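Local coordinates for precorrin-8x Methyl Mutase (Thermus thermophilus, PDB 1V9C), which probably catalyses the methyl migration that turns precorrin-8X into hydrogenobyrinate, a late step in building the corrin ring of adenosylcobalamin, at residues D17-P22 and A41-K46; V33-H38 and V193-H198. One frame throughout, in Å; residues are numbered along the deposited sequence.

Contact 1: residues D17-P22 and A41-K46; sequences DQEAGP and ADFEYK
K46 reaches across to the turn that follows helix 6-20 and puts its ammonium among backbone carbonyls. Its NZ gives a hydrogen bond of 2.8 Å to A20 O and a weak one of 3.2 Å to P22 O. The bond to A20 O comes from above the carbonyl plane, 36° out of it. A bend at chi3 (76°) in the otherwise straight chain delivers the amine there. G21, with positive phi, is the first residue to leave the helical path, and the turn it makes brings the A20 and P22 carbonyls within reach of one amine.

The ring of F43 packs by van der Waals contact against the last turn of the helix, with CE2 3.5 Å from E19 O and CZ 3.9 Å from E19 CB. The E19 side chain runs obliquely across that of F43, OE1 lying 3.8 Å from F43 CZ, the carboxylate and ring planes 30° apart.

Within 41-46, D42 OD1 accepts from E44 N at 2.8 Å, capping the type I turn D42-Y45. The whole is a surface contact between a helix C-terminus, whose A20 carbonyl, with that of P22 just beyond, accepts from a lysine, and a capped turn leading into helix 45-48.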
ATOM      1  N   ASP B  17      11.421  -1.743 -17.612  1.00 27.40           N
ATOM      2  CA  ASP B  17      12.191  -2.759 -18.312  1.00 35.77           C
ATOM      3  C   ASP B  17      13.524  -2.192 -18.786  1.00 35.09           C
ATOM      4  O   ASP B  17      14.509  -2.905 -18.829  1.00 37.15           O
ATOM      5  CB  ASP B  17      11.418  -3.324 -19.504  1.00 35.92           C
ATOM      6  CG  ASP B  17      10.589  -4.534 -19.133  1.00 40.56           C
ATOM      7  OD1 ASP B  17      10.977  -5.252 -18.188  1.00 45.84           O
ATOM      8  OD2 ASP B  17       9.562  -4.782 -19.792  1.00 50.37           O
ATOM      9  N   GLN B  18      13.540  -0.903 -19.117  1.00 32.68           N
ATOM     10  CA  GLN B  18      14.743  -0.229 -19.595  1.00 31.17           C
ATOM     11  C   GLN B  18      15.806   0.008 -18.538  1.00 33.36           C
ATOM     12  O   GLN B  18      16.995   0.021 -18.837  1.00 32.54           O
ATOM     13  CB  GLN B  18      14.388   1.122 -20.180  1.00 20.64           C
ATOM     14  CG  GLN B  18      13.828   1.079 -21.557  1.00 19.29           C
ATOM     15  CD  GLN B  18      13.450   2.461 -22.026  1.00 23.62           C
ATOM     16  OE1 GLN B  18      13.684   3.447 -21.314  1.00 27.59           O
ATOM     17  NE2 GLN B  18      12.867   2.555 -23.225  1.00 27.42           N
ATOM     18  N   GLU B  19      15.370   0.204 -17.301  1.00 33.26           N
ATOM     19  CA  GLU B  19      16.294   0.498 -16.225  1.00 32.01           C
ATOM     20  C   GLU B  19      16.482  -0.635 -15.228  1.00 29.68           C
ATOM     21  O   GLU B  19      17.082  -0.445 -14.169  1.00 31.11           O
ATOM     22  CB  GLU B  19      15.809   1.754 -15.521  1.00 32.45           C
ATOM     23  CG  GLU B  19      15.069   2.697 -16.462  1.00 31.98           C
ATOM     24  CD  GLU B  19      14.691   3.992 -15.786  1.00 37.70           C
ATOM     25  OE1 GLU B  19      14.513   3.967 -14.553  1.00 37.56           O
ATOM     26  OE2 GLU B  19      14.564   5.028 -16.479  1.00 39.91           O
ATOM     27  N   ALA B  20      15.970  -1.812 -15.571  1.00 28.69           N
ATOM     28  CA  ALA B  20      16.075  -2.974 -14.699  1.00 32.64           C
ATOM     29  C   ALA B  20      17.511  -3.483 -14.650  1.00 37.87           C
ATOM     30  O   ALA B  20      18.137  -3.491 -13.592  1.00 39.62           O
ATOM     31  CB  ALA B  20      15.154  -4.087 -15.189  1.00 33.06           C
ATOM     32  N   GLY B  21      18.024  -3.907 -15.802  1.00 38.09           N
ATOM     33  CA  GLY B  21      19.371  -4.428 -15.855  1.00 42.80           C
ATOM     34  C   GLY B  21      19.344  -5.942 -15.783  1.00 48.14           C
ATOM     35  O   GLY B  21      18.274  -6.549 -15.707  1.00 47.00           O
ATOM     36  N   PRO B  22      20.516  -6.584 -15.794  1.00 51.32           N
ATOM     37  CA  PRO B  22      20.603  -8.046 -15.733  1.00 51.39           C
ATOM     38  C   PRO B  22      19.851  -8.607 -14.538  1.00 49.18           C
ATOM     39  O   PRO B  22      19.986  -8.104 -13.425  1.00 47.64           O
ATOM     40  CB  PRO B  22      22.106  -8.296 -15.626  1.00 54.75           C
ATOM     41  CG  PRO B  22      22.703  -7.104 -16.344  1.00 55.98           C
ATOM     42  CD  PRO B  22      21.859  -5.976 -15.814  1.00 54.16           C
ATOM     43  N   ALA B  41       8.554   1.928  -7.514  1.00 22.50           N
ATOM     44  CA  ALA B  41       9.647   2.729  -8.056  1.00 25.61           C
ATOM     45  C   ALA B  41      10.862   2.334  -7.207  1.00 21.98           C
ATOM     46  O   ALA B  41      11.740   3.140  -6.958  1.00 27.51           O
ATOM     47  CB  ALA B  41       9.358   4.225  -7.903  1.00 17.24           C
ATOM     48  N   ASP B  42      10.877   1.097  -6.721  1.00 22.74           N
ATOM     49  CA  ASP B  42      11.991   0.631  -5.899  1.00 27.44           C
ATOM     50  C   ASP B  42      12.636  -0.539  -6.598  1.00 25.96           C
ATOM     51  O   ASP B  42      12.133  -1.660  -6.525  1.00 25.03           O
ATOM     52  CB  ASP B  42      11.528   0.174  -4.521  1.00 30.69           C
ATOM     53  CG  ASP B  42      12.695  -0.211  -3.619  1.00 32.54           C
ATOM     54  OD1 ASP B  42      13.726  -0.678  -4.142  1.00 33.38           O
ATOM     55  OD2 ASP B  42      12.584  -0.055  -2.388  1.00 28.14           O
ATOM     56  N   PHE B  43      13.761  -0.273  -7.258  1.00 25.00           N
ATOM     57  CA  PHE B  43      14.472  -1.294  -8.011  1.00 23.56           C
ATOM     58  C   PHE B  43      15.146  -2.409  -7.218  1.00 24.95           C
ATOM     59  O   PHE B  43      15.565  -3.405  -7.807  1.00 25.27           O
ATOM     60  CB  PHE B  43      15.488  -0.642  -8.968  1.00 24.29           C
ATOM     61  CG  PHE B  43      14.857  -0.072 -10.195  1.00 19.37           C
ATOM     62  CD1 PHE B  43      14.326   1.205 -10.189  1.00 23.78           C
ATOM     63  CD2 PHE B  43      14.720  -0.841 -11.334  1.00 21.96           C
ATOM     64  CE1 PHE B  43      13.670   1.695 -11.296  1.00 26.48           C
ATOM     65  CE2 PHE B  43      14.060  -0.348 -12.451  1.00 21.78           C
ATOM     66  CZ  PHE B  43      13.539   0.913 -12.429  1.00 25.14           C
ATOM     67  N   GLU B  44      15.243  -2.268  -5.901  1.00 20.75           N
ATOM     68  CA  GLU B  44      15.867  -3.322  -5.120  1.00 25.24           C
ATOM     69  C   GLU B  44      15.081  -4.621  -5.153  1.00 28.50           C
ATOM     70  O   GLU B  44      15.634  -5.677  -4.853  1.00 33.60           O
ATOM     71  CB  GLU B  44      16.082  -2.896  -3.671  1.00 31.81           C
ATOM     72  CG  GLU B  44      16.877  -3.935  -2.878  1.00 38.07           C
ATOM     73  CD  GLU B  44      17.316  -3.450  -1.504  1.00 42.21           C
ATOM     74  OE1 GLU B  44      18.101  -4.167  -0.847  1.00 46.74           O
ATOM     75  OE2 GLU B  44      16.881  -2.359  -1.075  1.00 43.46           O
ATOM     76  N   TYR B  45      13.800  -4.549  -5.528  1.00 27.85           N
ATOM     77  CA  TYR B  45      12.948  -5.730  -5.603  1.00 22.80           C
ATOM     78  C   TYR B  45      13.420  -6.717  -6.679  1.00 22.37           C
ATOM     79  O   TYR B  45      13.015  -7.874  -6.700  1.00 24.94           O
ATOM     80  CB  TYR B  45      11.476  -5.319  -5.843  1.00 20.14           C
ATOM     81  CG  TYR B  45      10.823  -4.794  -4.591  1.00 17.56           C
ATOM     82  CD1 TYR B  45      10.585  -3.433  -4.417  1.00 18.05           C
ATOM     83  CD2 TYR B  45      10.567  -5.651  -3.516  1.00 14.47           C
ATOM     84  CE1 TYR B  45      10.129  -2.940  -3.202  1.00 18.77           C
ATOM     85  CE2 TYR B  45      10.125  -5.170  -2.304  1.00 17.43           C
ATOM     86  CZ  TYR B  45       9.909  -3.812  -2.146  1.00 18.30           C
ATOM     87  OH  TYR B  45       9.504  -3.339  -0.921  1.00 20.93           O
ATOM     88  N   LYS B  46      14.265  -6.252  -7.586  1.00 29.87           N
ATOM     89  CA  LYS B  46      14.805  -7.129  -8.628  1.00 33.50           C
ATOM     90  C   LYS B  46      15.691  -8.177  -7.946  1.00 33.84           C
ATOM     91  O   LYS B  46      15.740  -9.332  -8.355  1.00 37.65           O
ATOM     92  CB  LYS B  46      15.674  -6.333  -9.605  1.00 33.72           C
ATOM     93  CG  LYS B  46      16.101  -7.119 -10.830  1.00 33.77           C
ATOM     94  CD  LYS B  46      17.076  -6.325 -11.697  1.00 38.14           C
ATOM     95  CE  LYS B  46      18.477  -6.290 -11.109  1.00 35.33           C
ATOM     96  NZ  LYS B  46      19.380  -5.408 -11.910  1.00 40.96           N
TER

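Contact 2: residues V33-H38 and V193-H198; sequences VRRMIH and VVAALH. With SO4 (sulfate ion), chain E; SO4 (sulfate ion), chain F.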
ATOM      1  N   VAL B  33       7.876  -9.345 -11.084  1.00 23.28           N
ATOM      2  CA  VAL B  33       8.872  -8.479 -10.461  1.00 19.85           C
ATOM      3  C   VAL B  33       8.800  -7.065 -11.013  1.00 18.06           C
ATOM      4  O   VAL B  33       8.969  -6.100 -10.273  1.00 20.41           O
ATOM      5  CB  VAL B  33      10.313  -9.029 -10.647  1.00 21.43           C
ATOM      6  CG1 VAL B  33      11.303  -8.136  -9.936  1.00 17.09           C
ATOM      7  CG2 VAL B  33      10.417 -10.457 -10.079  1.00 20.72           C
ATOM      8  N   ARG B  34       8.549  -6.969 -12.313  1.00 18.05           N
ATOM      9  CA  ARG B  34       8.426  -5.701 -13.012  1.00 17.86           C
ATOM     10  C   ARG B  34       7.290  -4.904 -12.375  1.00 18.80           C
ATOM     11  O   ARG B  34       7.457  -3.739 -12.028  1.00 22.08           O
ATOM     12  CB  ARG B  34       8.108  -5.956 -14.491  1.00 16.72           C
ATOM     13  CG  ARG B  34       7.974  -4.699 -15.335  1.00 19.16           C
ATOM     14  CD  ARG B  34       7.100  -4.938 -16.562  1.00 27.92           C
ATOM     15  NE  ARG B  34       7.711  -5.779 -17.585  1.00 28.74           N
ATOM     16  CZ  ARG B  34       7.051  -6.703 -18.280  1.00 37.52           C
ATOM     17  NH1 ARG B  34       5.760  -6.911 -18.050  1.00 35.40           N
ATOM     18  NH2 ARG B  34       7.673  -7.404 -19.223  1.00 37.14           N
ATOM     19  N   ARG B  35       6.139  -5.557 -12.217  1.00 18.93           N
ATOM     20  CA  ARG B  35       4.962  -4.933 -11.632  1.00 18.80           C
ATOM     21  C   ARG B  35       5.217  -4.452 -10.204  1.00 15.59           C
ATOM     22  O   ARG B  35       4.796  -3.375  -9.816  1.00 18.52           O
ATOM     23  CB  ARG B  35       3.792  -5.916 -11.660  1.00 19.88           C
ATOM     24  CG  ARG B  35       2.487  -5.271 -11.331  1.00 22.70           C
ATOM     25  CD  ARG B  35       1.492  -5.541 -12.417  1.00 26.64           C
ATOM     26  NE  ARG B  35       0.348  -4.642 -12.331  1.00 28.61           N
ATOM     27  CZ  ARG B  35      -0.591  -4.553 -13.265  1.00 24.27           C
ATOM     28  NH1 ARG B  35      -0.521  -5.310 -14.352  1.00 24.12           N
ATOM     29  NH2 ARG B  35      -1.590  -3.701 -13.118  1.00 22.18           N
ATOM     30  N   MET B  36       5.942  -5.250  -9.430  1.00 19.95           N
ATOM     31  CA  MET B  36       6.242  -4.879  -8.063  1.00 14.81           C
ATOM     32  C   MET B  36       7.149  -3.648  -8.014  1.00 16.82           C
ATOM     33  O   MET B  36       7.006  -2.817  -7.117  1.00 11.57           O
ATOM     34  CB  MET B  36       6.901  -6.054  -7.340  1.00 18.58           C
ATOM     35  CG  MET B  36       6.042  -7.292  -7.329  1.00 21.49           C
ATOM     36  SD  MET B  36       6.873  -8.804  -6.830  1.00 27.95           S
ATOM     37  CE  MET B  36       7.411  -8.377  -5.199  1.00 22.53           C
ATOM     38  N   ILE B  37       8.075  -3.545  -8.978  1.00 18.26           N
ATOM     39  CA  ILE B  37       9.012  -2.414  -9.059  1.00 16.66           C
ATOM     40  C   ILE B  37       8.240  -1.184  -9.556  1.00 10.74           C
ATOM     41  O   ILE B  37       8.423  -0.084  -9.076  1.00 12.80           O
ATOM     42  CB  ILE B  37      10.175  -2.704 -10.063  1.00 21.20           C
ATOM     43  CG1 ILE B  37      11.028  -3.874  -9.551  1.00 26.19           C
ATOM     44  CG2 ILE B  37      11.009  -1.445 -10.263  1.00 17.88           C
ATOM     45  CD1 ILE B  37      12.250  -4.186 -10.390  1.00 18.05           C
ATOM     46  N   HIS B  38       7.377  -1.401 -10.539  1.00 17.22           N
ATOM     47  CA  HIS B  38       6.561  -0.333 -11.073  1.00 22.22           C
ATOM     48  C   HIS B  38       5.732   0.286  -9.938  1.00 25.41           C
ATOM     49  O   HIS B  38       5.665   1.503  -9.799  1.00 24.05           O
ATOM     50  CB  HIS B  38       5.647  -0.884 -12.150  1.00 26.86           C
ATOM     51  CG  HIS B  38       4.723   0.140 -12.727  1.00 37.83           C
ATOM     52  ND1 HIS B  38       3.391   0.217 -12.383  1.00 30.42           N
ATOM     53  CD2 HIS B  38       4.947   1.148 -13.605  1.00 40.09           C
ATOM     54  CE1 HIS B  38       2.834   1.229 -13.024  1.00 39.35           C
ATOM     55  NE2 HIS B  38       3.756   1.810 -13.771  1.00 45.13           N
ATOM     56  N   VAL B 193       2.017  -7.033  -2.496  1.00 15.39           N
ATOM     57  CA  VAL B 193       1.088  -8.143  -2.717  1.00 15.42           C
ATOM     58  C   VAL B 193       0.107  -7.785  -3.840  1.00 17.54           C
ATOM     59  O   VAL B 193      -0.074  -8.563  -4.778  1.00 20.28           O
ATOM     60  CB  VAL B 193       0.253  -8.476  -1.460  1.00 12.54           C
ATOM     61  CG1 VAL B 193      -0.575  -9.713  -1.720  1.00 12.47           C
ATOM     62  CG2 VAL B 193       1.164  -8.731  -0.290  1.00 18.77           C
ATOM     63  N   VAL B 194      -0.526  -6.612  -3.741  1.00 18.28           N
ATOM     64  CA  VAL B 194      -1.480  -6.185  -4.769  1.00 17.69           C
ATOM     65  C   VAL B 194      -0.834  -6.245  -6.173  1.00 17.32           C
ATOM     66  O   VAL B 194      -1.384  -6.838  -7.100  1.00 21.33           O
ATOM     67  CB  VAL B 194      -1.994  -4.740  -4.482  1.00 19.28           C
ATOM     68  CG1 VAL B 194      -2.825  -4.229  -5.654  1.00 17.85           C
ATOM     69  CG2 VAL B 194      -2.820  -4.715  -3.185  1.00 16.08           C
ATOM     70  N   ALA B 195       0.345  -5.651  -6.317  1.00 19.97           N
ATOM     71  CA  ALA B 195       1.038  -5.631  -7.614  1.00 20.91           C
ATOM     72  C   ALA B 195       1.325  -7.033  -8.147  1.00 17.51           C
ATOM     73  O   ALA B 195       1.158  -7.299  -9.340  1.00 18.51           O
ATOM     74  CB  ALA B 195       2.340  -4.825  -7.501  1.00 18.04           C
ATOM     75  N   ALA B 196       1.771  -7.917  -7.261  1.00 18.26           N
ATOM     76  CA  ALA B 196       2.060  -9.300  -7.627  1.00 20.27           C
ATOM     77  C   ALA B 196       0.761 -10.018  -8.052  1.00 23.34           C
ATOM     78  O   ALA B 196       0.748 -10.767  -9.029  1.00 24.47           O
ATOM     79  CB  ALA B 196       2.714 -10.038  -6.439  1.00 20.95           C
ATOM     80  N   LEU B 197      -0.326  -9.793  -7.316  1.00 19.85           N
ATOM     81  CA  LEU B 197      -1.603 -10.410  -7.674  1.00 21.42           C
ATOM     82  C   LEU B 197      -2.068  -9.848  -9.021  1.00 24.31           C
ATOM     83  O   LEU B 197      -2.447 -10.604  -9.902  1.00 20.47           O
ATOM     84  CB  LEU B 197      -2.663 -10.153  -6.587  1.00 19.51           C
ATOM     85  CG  LEU B 197      -2.441 -10.994  -5.319  1.00 23.18           C
ATOM     86  CD1 LEU B 197      -3.285 -10.527  -4.142  1.00 22.07           C
ATOM     87  CD2 LEU B 197      -2.782 -12.432  -5.671  1.00 25.84           C
ATOM     88  N   HIS B 198      -2.027  -8.525  -9.194  1.00 22.07           N
ATOM     89  CA  HIS B 198      -2.440  -7.971 -10.472  1.00 20.85           C
ATOM     90  C   HIS B 198      -1.610  -8.567 -11.602  1.00 20.04           C
ATOM     91  O   HIS B 198      -2.131  -8.857 -12.671  1.00 20.01           O
ATOM     92  CB  HIS B 198      -2.337  -6.449 -10.456  1.00 23.71           C
ATOM     93  CG  HIS B 198      -3.484  -5.781  -9.760  1.00 25.30           C
ATOM     94  ND1 HIS B 198      -3.376  -4.550  -9.149  1.00 22.03           N
ATOM     95  CD2 HIS B 198      -4.765  -6.180  -9.572  1.00 23.38           C
ATOM     96  CE1 HIS B 198      -4.534  -4.220  -8.610  1.00 22.54           C
ATOM     97  NE2 HIS B 198      -5.394  -5.194  -8.850  1.00 30.66           N
TER
HETATM   98  S   SO4 E1003      -0.688  -2.111  -9.763  1.00 47.82           S
HETATM   99  O1  SO4 E1003      -1.507  -2.266  -8.545  1.00 53.58           O
HETATM  100  O2  SO4 E1003      -1.546  -2.020 -10.953  1.00 47.68           O
HETATM  101  O3  SO4 E1003       0.182  -3.286  -9.902  1.00 56.74           O
HETATM  102  O4  SO4 E1003       0.127  -0.887  -9.647  1.00 49.60           O
HETATM  103  S   SO4 F1004      -3.428  -4.719 -16.251  1.00 41.80           S
HETATM  104  O1  SO4 F1004      -3.662  -4.834 -14.804  1.00 42.45           O
HETATM  105  O2  SO4 F1004      -4.531  -5.361 -16.991  1.00 46.87           O
HETATM  106  O3  SO4 F1004      -2.151  -5.367 -16.590  1.00 41.37           O
HETATM  107  O4  SO4 F1004      -3.354  -3.295 -16.622  1.00 44.10           O
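R35 leaves helix 30-40 toward helix 190-205. CB passes 3.8 Å from A195 O, and CG settles closer to that oxygen, 3.1 Å away. CG stands anti to the backbone N (chi1 -169°), and the bend at chi2 carries CD past A195 O and swings the guanidinium across H198, whose CB lies over one face, 3.7 Å from R35 NE. The guanidinium edge meets two sulfates, probably from the crystallisation liquor. NE and NH2 grip O3 and O2 of the chain E ion in nearly straight bonds, the latter 2.7 Å long at 173°, while NH1 and NH2 bind O3 and O1 of the chain F ion. H198 ND1 adds a 3.0 Å bond to O1 of the first sulfate, and its NE2 accepts from N81 N. R35 and H198 thus form an anion site between the helices, where a carboxylate of the substrate might sit, though this is not established. With R35 replaced by an alanine, the chain E sulfate would probably keep H198 ND1 but lose two N-H donors, the chain F sulfate would lose its pair, and a gap would open over H198 CB. M36 packs on A195 and A196, its SD 4.4 Å from A196 CB. The axes of segments 33-38 and 193-198 come within 8.1 Å, with 141° between their N-to-C directions; M36 and V33 also touch strand 49-51, and R35 and H38 lie against helix 6-20.

How the contacts relate
The two contacts have centres about 12 Å apart and lie on the same side of the chain's centre, contact 1 at the surface and contact 2 buried. Along the chain their segments alternate: 17-22, 33-38, 41-46, then 193-198 far downstream. Helix 30-40, which carries half of contact 2, follows helix 6-20 and precedes helix 45-48, the helices on which contact 1 lies. A salt bridge from D17 OD2 to R34 NE, 3.0 Å long, joins the contacts directly, and V33 CG1 packs against Y45 and K46. The N-terminal helices are thus tied together at the surface and packed against the last helix, 190-205, beside the edge strand 49-51 of the mixed sheet.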